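Local coordinates for protein ftsY (Mycoplasma mycoides, PDB 1ZU4) that acts as a receptor for the signal recognition particle, the deposited fragment being its NG domain, a helical bundle joined to a P-loop NTPase-type domain, at residues K215-K218 with I219-Q222. Numbering follows the deposited sequence.
Sequences KMNK and IIQQ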
loop_
_atom_site.group_PDB
_atom_site.type_symbol
_atom_site.label_atom_id
_atom_site.label_comp_id
_atom_site.label_asym_id
_atom_site.label_seq_id
_atom_site.Cartn_x
_atom_site.Cartn_y
_atom_site.Cartn_z
ATOM N N LYS A 215 20.357 10.836 8.704
ATOM C CA LYS A 215 21.563 10.018 8.956
ATOM C C LYS A 215 21.599 8.777 8.079
ATOM O O LYS A 215 22.627 8.464 7.464
ATOM C CB LYS A 215 21.674 9.580 10.414
ATOM C CG LYS A 215 22.225 10.586 11.308
ATOM C CD LYS A 215 22.604 9.979 12.646
ATOM C CE LYS A 215 21.560 10.265 13.703
ATOM N NZ LYS A 215 22.189 10.310 15.074
ATOM N N MET A 216 20.473 8.086 7.989
ATOM C CA MET A 216 20.413 6.843 7.181
ATOM C C MET A 216 20.698 7.133 5.702
ATOM O O MET A 216 21.483 6.442 5.051
ATOM C CB MET A 216 19.046 6.187 7.354
ATOM C CG MET A 216 18.937 5.484 8.688
ATOM S SD MET A 216 17.286 4.852 8.900
ATOM C CE MET A 216 17.321 4.309 10.555
ATOM N N ASN A 217 19.992 8.116 5.167
ATOM C CA ASN A 217 20.173 8.613 3.833
ATOM C C ASN A 217 21.638 8.914 3.519
ATOM O O ASN A 217 22.162 8.510 2.474
ATOM C CB ASN A 217 19.375 9.893 3.711
ATOM C CG ASN A 217 17.905 9.649 3.482
ATOM O OD1 ASN A 217 17.470 8.524 3.158
ATOM N ND2 ASN A 217 17.104 10.726 3.623
ATOM N N LYS A 218 22.290 9.621 4.431
ATOM C CA LYS A 218 23.697 9.973 4.271
ATOM C C LYS A 218 24.585 8.729 4.218
ATOM O O LYS A 218 25.485 8.633 3.401
ATOM C CB LYS A 218 24.124 10.949 5.381
ATOM C CG LYS A 218 23.578 12.429 5.199
ATOM C CD LYS A 218 23.864 12.889 3.727
ATOM C CE LYS A 218 24.267 14.362 3.612
ATOM N NZ LYS A 218 24.988 14.639 2.315
ATOM N N ILE A 219 24.287 7.745 5.054
ATOM C CA ILE A 219 25.054 6.499 5.021
ATOM C C ILE A 219 24.887 5.761 3.681
ATOM O O ILE A 219 25.878 5.246 3.103
ATOM C CB ILE A 219 24.632 5.538 6.189
ATOM C CG1 ILE A 219 25.307 6.007 7.476
ATOM C CG2 ILE A 219 25.161 4.119 5.915
ATOM C CD1 ILE A 219 24.664 5.560 8.717
ATOM N N ILE A 220 23.636 5.674 3.217
ATOM C CA ILE A 220 23.334 4.829 2.054
ATOM C C ILE A 220 23.721 5.503 0.724
ATOM O O ILE A 220 24.224 4.829 -0.186
ATOM C CB ILE A 220 21.884 4.228 2.054
ATOM C CG1 ILE A 220 20.825 5.292 1.730
ATOM C CG2 ILE A 220 21.573 3.511 3.394
ATOM C CD1 ILE A 220 19.400 4.868 2.061
ATOM N N GLN A 221 23.539 6.813 0.642
ATOM C CA GLN A 221 23.872 7.569 -0.574
ATOM C C GLN A 221 25.373 7.580 -0.912
ATOM O O GLN A 221 25.755 7.882 -2.048
ATOM C CB GLN A 221 23.282 8.962 -0.487
ATOM C CG GLN A 221 21.774 8.925 -0.436
ATOM C CD GLN A 221 21.170 10.233 -0.140
ATOM O OE1 GLN A 221 21.786 11.057 0.489
ATOM N NE2 GLN A 221 19.913 10.439 -0.554
ATOM N N GLN A 222 26.210 7.214 0.058
ATOM C CA GLN A 222 27.641 7.002 -0.219
ATOM C C GLN A 222 27.856 5.763 -1.068
ATOM O O GLN A 222 28.870 5.651 -1.761
ATOM C CB GLN A 222 28.440 6.824 1.076
ATOM C CG GLN A 222 28.586 8.120 1.872
ATOM C CD GLN A 222 29.358 7.869 3.114
ATOM O OE1 GLN A 222 30.536 7.534 3.056
ATOM N NE2 GLN A 222 28.700 7.981 4.260
HETATM O O HOH W 1 24.519 12.186 0.445
#
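The flat end of Q221 lies beneath the backbone carbonyl of N217, whose O sits over one face of the amide, displaced to the margin between CG and OE1. Q221 CG approaches N217 O to 3.0 Å, and Q221 OE1 stands 3.3 Å from N217 O, a meeting of two acceptors. A water bound by Q221 OE1 at 3.0 Å is tilted out of the amide plane on the opposite side from N217 O. The same water accepts from K218 NZ at 3.1 Å; bends at chi2 (-49°) and chi3 steer the lysine chain to it. At the other end of the amide, Q221 NE2 donates to the carbonyl of A227. Q222 sends its extended chain back along the helix, NE2 making a weak 3.4 Å hydrogen bond to K218 O. Beneath these polar tips run ordinary i to i+4 bonds from I219, I220 and Q221 to K215, M216 and N217; I220 N meets M216 O at 2.9 Å. Both branches of I220 lie on one side of M216 O: chi1 (73°) sets CG1 between the carbonyl oxygens of M216 and N217, while CG2, beside the backbone N, comes to 3.4 Å from M216 O. I219 lays CG1 and CD1 beside the K215 carbonyl; the K215 side chain leads away, and its NZ forms a salt bridge with D175. M216 and I220 pack on V180 of helix 176-189 and M109 of strand 106-111, seating helix 206-221 against the central sheet. Chemically, the crowding of Q221 OE1 against N217 O is probably offset by the water and the lysine charge behind it. With both ends engaged, the amide's rotation is probably held, the NE2 bond to A227 O settling which end is nitrogen and tying the C-terminal turn to the loop before strand 230-236.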